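Local coordinates for Lmo0181 protein (Listeria monocytogenes serovar 1/2a, PDB 5F7V), which binds the cyclic glucan cycloalternan and probably hands it to an ABC transporter as the solute-binding lipoprotein of the system, at residues L29-K34 and A311-D316; Y121-S126 and A296-A301. All blocks are in the same frame, centred on the assembly; numbering follows the deposited sequence.

Interaction 1 (L29-K34 and A311-D316); sequences LDEMVK and AKIRID
Ile313 pushes its CD1 methyl into the angle between Glu31 and Met32, and most of this contact between two nearly antiparallel helices, 27-39 and 308-316 of the solute-binding protein fold, is built on that one insertion. The short axes run at 166° to each other and come no nearer than 9.6 Å, a spacing that leaves side chains rather than backbones to fill the interface. On the tightly packed side, Ile313 CD1 comes within 3.8 Å of the backbone N of Met32 and 4.0 Å from CG of the same methionine, the two chains lying alongside each other and pointing opposite ways. Met32 is extended from CG onward (chi2 179°, chi3 -174°), and this straight reach carries its CE methyl across to Arg314, where CE lies 3.8 Å from CB and also approaches NE and NH1 obliquely. Trp319 also packs on Met32.

The outer side is more open and polar. Glu31, partly exposed, lays the aliphatic part of its chain over Ile313, with CG 3.7 Å from CD1, while its carboxylate rests beside CG1 and CG2 of the isoleucine. Asp316 and Lys34 both lie near that carboxylate, but none of these charged atoms is in contact.

No hydrogen bond crosses between the helices. The Arg314 side chain, about 8 Å from a bound glucose unit, has NH1 and NH2 taken up by Glu125, in a salt bridge, and the Trp319 carbonyl, with a cation-pi contact to the Trp319 ring. Apolar contact thus holds the helices together, while the arginine's polar end is held from outside them.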
loop_
_atom_site.group_PDB
_atom_site.type_symbol
_atom_site.label_atom_id
_atom_site.label_comp_id
_atom_site.label_asym_id
_atom_site.label_seq_id
_atom_site.Cartn_x
_atom_site.Cartn_y
_atom_site.Cartn_z
ATOM N N LEU A 29 1.994 -15.884 -7.914
ATOM C CA LEU A 29 1.024 -15.593 -8.962
ATOM C C LEU A 29 1.033 -16.696 -10.011
ATOM O O LEU A 29 -0.034 -17.095 -10.490
ATOM C CB LEU A 29 1.298 -14.240 -9.617
ATOM C CG LEU A 29 0.314 -13.838 -10.733
ATOM C CD1 LEU A 29 -1.153 -13.829 -10.360
ATOM C CD2 LEU A 29 0.780 -12.484 -11.246
ATOM N N ASP A 30 2.207 -17.179 -10.379
ATOM C CA ASP A 30 2.283 -18.283 -11.346
ATOM C C ASP A 30 1.522 -19.528 -10.859
ATOM O O ASP A 30 0.814 -20.164 -11.654
ATOM C CB ASP A 30 3.721 -18.637 -11.702
ATOM C CG ASP A 30 4.471 -17.531 -12.476
ATOM O OD1 ASP A 30 3.823 -16.556 -12.892
ATOM O OD2 ASP A 30 5.706 -17.629 -12.674
ATOM N N GLU A 31 1.643 -19.857 -9.579
ATOM C CA GLU A 31 0.914 -20.982 -9.019
ATOM C C GLU A 31 -0.586 -20.729 -9.036
ATOM O O GLU A 31 -1.334 -21.633 -9.367
ATOM C CB GLU A 31 1.376 -21.261 -7.600
ATOM C CG GLU A 31 0.965 -22.646 -7.159
ATOM C CD GLU A 31 1.399 -22.975 -5.747
ATOM O OE1 GLU A 31 2.194 -22.210 -5.143
ATOM O OE2 GLU A 31 0.903 -24.038 -5.297
ATOM N N MET A 32 -1.031 -19.510 -8.733
ATOM C CA MET A 32 -2.450 -19.199 -8.856
ATOM C C MET A 32 -2.969 -19.361 -10.286
ATOM O O MET A 32 -4.032 -19.934 -10.482
ATOM C CB MET A 32 -2.709 -17.782 -8.387
ATOM C CG MET A 32 -2.488 -17.617 -6.897
ATOM S SD MET A 32 -2.797 -15.907 -6.450
ATOM C CE MET A 32 -2.311 -15.900 -4.736
ATOM N N VAL A 33 -2.197 -18.898 -11.261
ATOM C CA VAL A 33 -2.599 -19.047 -12.668
ATOM C C VAL A 33 -2.690 -20.535 -13.040
ATOM O O VAL A 33 -3.665 -20.947 -13.697
ATOM C CB VAL A 33 -1.694 -18.240 -13.628
ATOM C CG1 VAL A 33 -1.921 -18.576 -15.096
ATOM C CG2 VAL A 33 -1.895 -16.753 -13.337
ATOM N N LYS A 34 -1.707 -21.331 -12.643
ATOM C CA LYS A 34 -1.740 -22.758 -12.910
ATOM C C LYS A 34 -2.998 -23.408 -12.329
ATOM O O LYS A 34 -3.618 -24.256 -12.959
ATOM C CB LYS A 34 -0.492 -23.429 -12.336
ATOM C CG LYS A 34 -0.432 -24.959 -12.382
ATOM C CD LYS A 34 0.755 -25.591 -11.672
ATOM C CE LYS A 34 0.734 -25.395 -10.152
ATOM N NZ LYS A 34 1.930 -26.003 -9.559
ATOM N N ALA A 311 -6.177 -18.484 -1.996
ATOM C CA ALA A 311 -5.966 -17.886 -0.675
ATOM C C ALA A 311 -4.865 -18.650 0.040
ATOM O O ALA A 311 -4.030 -18.029 0.661
ATOM C CB ALA A 311 -7.246 -17.849 0.147
ATOM N N LYS A 312 -4.862 -19.973 -0.083
ATOM C CA LYS A 312 -3.811 -20.759 0.575
ATOM C C LYS A 312 -2.436 -20.483 -0.020
ATOM O O LYS A 312 -1.454 -20.444 0.739
ATOM C CB LYS A 312 -4.117 -22.240 0.441
ATOM C CG LYS A 312 -5.284 -22.642 1.313
ATOM C CD LYS A 312 -5.832 -23.988 0.892
ATOM C CE LYS A 312 -6.777 -24.553 1.935
ATOM N NZ LYS A 312 -7.460 -25.767 1.421
ATOM N N ILE A 313 -2.348 -20.292 -1.335
ATOM C CA ILE A 313 -1.094 -19.916 -1.976
ATOM C C ILE A 313 -0.610 -18.561 -1.467
ATOM O O ILE A 313 0.566 -18.398 -1.171
ATOM C CB ILE A 313 -1.233 -19.913 -3.505
ATOM C CG1 ILE A 313 -1.441 -21.328 -4.068
ATOM C CG2 ILE A 313 -0.033 -19.265 -4.181
ATOM C CD1 ILE A 313 -2.017 -21.300 -5.472
ATOM N N ARG A 314 -1.542 -17.620 -1.392
ATOM C CA ARG A 314 -1.227 -16.283 -0.948
ATOM C C ARG A 314 -0.642 -16.313 0.462
ATOM O O ARG A 314 0.346 -15.653 0.730
ATOM C CB ARG A 314 -2.503 -15.448 -1.017
ATOM C CG ARG A 314 -2.210 -14.016 -0.675
ATOM C CD ARG A 314 -3.355 -13.098 -0.995
ATOM N NE ARG A 314 -3.613 -12.926 -2.412
ATOM C CZ ARG A 314 -3.011 -12.043 -3.199
ATOM N NH1 ARG A 314 -3.423 -11.972 -4.449
ATOM N NH2 ARG A 314 -2.064 -11.230 -2.745
ATOM N N ILE A 315 -1.336 -17.001 1.360
ATOM C CA ILE A 315 -0.902 -17.164 2.731
ATOM C C ILE A 315 0.476 -17.810 2.804
ATOM O O ILE A 315 1.370 -17.326 3.513
ATOM C CB ILE A 315 -1.970 -17.927 3.549
ATOM C CG1 ILE A 315 -3.255 -17.122 3.770
ATOM C CG2 ILE A 315 -1.383 -18.449 4.864
ATOM C CD1 ILE A 315 -3.177 -15.979 4.766
ATOM N N ASP A 316 0.639 -18.894 2.069
ATOM C CA ASP A 316 1.934 -19.578 2.097
ATOM C C ASP A 316 3.111 -18.714 1.674
ATOM O O ASP A 316 4.227 -18.902 2.168
ATOM C CB ASP A 316 1.907 -20.822 1.197
ATOM C CG ASP A 316 3.106 -21.695 1.434
ATOM O OD1 ASP A 316 3.351 -22.086 2.596
ATOM O OD2 ASP A 316 3.818 -21.953 0.443
#

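Interaction 2 (Y121-S126 and A296-A301); sequences YGMVES and AAFKFA
The Phe298 ring receives Met123 obliquely at its outer end, in a Met-aromatic contact that joins strand 119-135 to helix 294-306 in the solute-binding protein fold. Met123 SD stands 5.1 Å from the centroid of the Phe298 ring and 69° off the ring normal. The CE methyl of Met123 reaches both CE1 and CZ of the ring, 3.9 Å from each. Elsewhere the ring meets Tyr94, their planes inclined at about 40°, and Asp98 also touches the phenylalanine side chain.

Bends at chi2 and chi3 (-69° and -87°) turn the Met123 chain, which lets one side chain serve two partners: its sulfur and methyl go to the ring while CG and CB lie against Ala301. Met123 CG is 3.9 Å from Ala301 CB, and the small methyl allows the strand to come close, with the CA atoms of Met123 and Ala301 5.9 Å apart. Leu91 and Phe101 add further apolar cover to Met123.

Backbone hydrogen bonds tie Met123 to Ile285 of the neighbouring strand, and farther along Glu125 and Ser126 both face Asn283 in a classic beta bulge. No direct hydrogen bond links strand segment and helix segment. A water makes the polar connection, donating to Met123 O at 3.0 Å and to Ala301 O at 2.9 Å.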
loop_
_atom_site.group_PDB
_atom_site.type_symbol
_atom_site.label_atom_id
_atom_site.label_comp_id
_atom_site.label_asym_id
_atom_site.label_seq_id
_atom_site.Cartn_x
_atom_site.Cartn_y
_atom_site.Cartn_z
ATOM N N TYR A 121 -17.257 -2.555 -9.161
ATOM C CA TYR A 121 -16.472 -2.439 -10.395
ATOM C C TYR A 121 -15.107 -3.135 -10.313
ATOM O O TYR A 121 -14.252 -3.019 -11.216
ATOM C CB TYR A 121 -16.263 -0.984 -10.802
ATOM C CG TYR A 121 -17.429 -0.296 -11.448
ATOM C CD1 TYR A 121 -17.682 -0.393 -12.814
ATOM C CD2 TYR A 121 -18.260 0.472 -10.680
ATOM C CE1 TYR A 121 -18.738 0.254 -13.416
ATOM C CE2 TYR A 121 -19.332 1.128 -11.254
ATOM C CZ TYR A 121 -19.564 1.025 -12.615
ATOM O OH TYR A 121 -20.613 1.703 -13.198
ATOM N N GLY A 122 -14.883 -3.880 -9.238
ATOM C CA GLY A 122 -13.649 -4.671 -9.133
ATOM C C GLY A 122 -13.898 -5.770 -8.138
ATOM O O GLY A 122 -14.774 -5.634 -7.303
ATOM N N MET A 123 -13.146 -6.851 -8.255
ATOM C CA MET A 123 -13.128 -7.924 -7.256
ATOM C C MET A 123 -11.873 -7.802 -6.415
ATOM O O MET A 123 -10.765 -7.763 -6.910
ATOM C CB MET A 123 -13.162 -9.273 -7.961
ATOM C CG MET A 123 -14.421 -9.482 -8.775
ATOM S SD MET A 123 -15.938 -9.680 -7.796
ATOM C CE MET A 123 -15.940 -11.430 -7.468
ATOM N N VAL A 124 -12.088 -7.772 -5.103
ATOM C CA VAL A 124 -10.966 -7.560 -4.202
ATOM C C VAL A 124 -10.043 -8.757 -4.195
ATOM O O VAL A 124 -10.473 -9.899 -4.054
ATOM C CB VAL A 124 -11.425 -7.212 -2.775
ATOM C CG1 VAL A 124 -12.323 -8.285 -2.171
ATOM C CG2 VAL A 124 -10.209 -6.954 -1.912
ATOM N N GLU A 125 -8.763 -8.491 -4.367
ATOM C CA GLU A 125 -7.724 -9.508 -4.505
ATOM C C GLU A 125 -6.904 -9.677 -3.238
ATOM O O GLU A 125 -6.531 -10.800 -2.868
ATOM C CB GLU A 125 -6.814 -9.086 -5.675
ATOM C CG GLU A 125 -5.637 -9.978 -5.880
ATOM C CD GLU A 125 -4.505 -9.332 -6.625
ATOM O OE1 GLU A 125 -4.635 -8.079 -6.919
ATOM O OE2 GLU A 125 -3.540 -10.041 -6.891
ATOM N N SER A 126 -6.589 -8.584 -2.571
ATOM C CA SER A 126 -5.768 -8.647 -1.373
ATOM C C SER A 126 -5.935 -7.369 -0.577
ATOM O O SER A 126 -6.433 -6.359 -1.069
ATOM C CB SER A 126 -4.297 -8.860 -1.700
ATOM O OG SER A 126 -3.712 -7.739 -2.332
ATOM N N ALA A 296 -14.904 -14.672 -19.012
ATOM C CA ALA A 296 -13.644 -15.318 -18.652
ATOM C C ALA A 296 -12.804 -14.444 -17.728
ATOM O O ALA A 296 -12.196 -14.919 -16.782
ATOM C CB ALA A 296 -12.853 -15.656 -19.901
ATOM N N ALA A 297 -12.742 -13.142 -17.987
ATOM C CA ALA A 297 -11.988 -12.196 -17.142
ATOM C C ALA A 297 -12.579 -12.132 -15.752
ATOM O O ALA A 297 -11.845 -12.142 -14.766
ATOM C CB ALA A 297 -11.948 -10.843 -17.813
ATOM N N PHE A 298 -13.909 -12.091 -15.673
ATOM C CA PHE A 298 -14.585 -12.147 -14.408
ATOM C C PHE A 298 -14.304 -13.420 -13.641
ATOM O O PHE A 298 -14.089 -13.390 -12.424
ATOM C CB PHE A 298 -16.099 -11.948 -14.564
ATOM C CG PHE A 298 -16.799 -12.070 -13.250
ATOM C CD1 PHE A 298 -16.732 -11.028 -12.331
ATOM C CD2 PHE A 298 -17.401 -13.252 -12.877
ATOM C CE1 PHE A 298 -17.305 -11.172 -11.074
ATOM C CE2 PHE A 298 -17.987 -13.372 -11.637
ATOM C CZ PHE A 298 -17.959 -12.321 -10.734
ATOM N N LYS A 299 -14.267 -14.552 -14.342
ATOM C CA LYS A 299 -13.988 -15.810 -13.638
ATOM C C LYS A 299 -12.588 -15.767 -13.021
ATOM O O LYS A 299 -12.364 -16.239 -11.905
ATOM C CB LYS A 299 -14.095 -17.001 -14.562
ATOM C CG LYS A 299 -15.525 -17.386 -14.866
ATOM C CD LYS A 299 -15.486 -18.544 -15.846
ATOM C CE LYS A 299 -16.845 -18.958 -16.277
ATOM N NZ LYS A 299 -17.665 -19.333 -15.111
ATOM N N PHE A 300 -11.628 -15.214 -13.744
ATOM C CA PHE A 300 -10.292 -15.073 -13.190
ATOM C C PHE A 300 -10.298 -14.083 -12.010
ATOM O O PHE A 300 -9.694 -14.381 -10.957
ATOM C CB PHE A 300 -9.325 -14.597 -14.273
ATOM C CG PHE A 300 -7.926 -14.408 -13.745
ATOM C CD1 PHE A 300 -7.202 -15.514 -13.332
ATOM C CD2 PHE A 300 -7.388 -13.134 -13.552
ATOM C CE1 PHE A 300 -5.925 -15.355 -12.802
ATOM C CE2 PHE A 300 -6.124 -12.984 -13.054
ATOM C CZ PHE A 300 -5.396 -14.082 -12.664
ATOM N N ALA A 301 -10.958 -12.927 -12.131
ATOM C CA ALA A 301 -11.060 -11.995 -11.021
ATOM C C ALA A 301 -11.690 -12.605 -9.793
ATOM O O ALA A 301 -11.243 -12.371 -8.657
ATOM C CB ALA A 301 -11.809 -10.724 -11.444
HETATM O O HOH W 1 -9.490 -10.383 -7.454
#

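From the N terminus, the chain enters interaction 1 through helix 27-39, then reaches the strand segment of interaction 2, residues 121-126. Interaction 2 closes first, when helix 294-306 returns to that strand after 169 intervening residues. The next helix, 308-316, closes the larger loop of interaction 1, which encloses the smaller one without crossing it. Consecutive helices thus tie an early helix and a central sheet strand into one region, with the two contact centres 15 Å apart. They also meet directly: Arg314 NH2 packs 3.4 Å from Ser126 CB, and Val33 CG2 lies 4.3 Å from Phe300 CE1. The Arg314 side of this junction is near the glycan site.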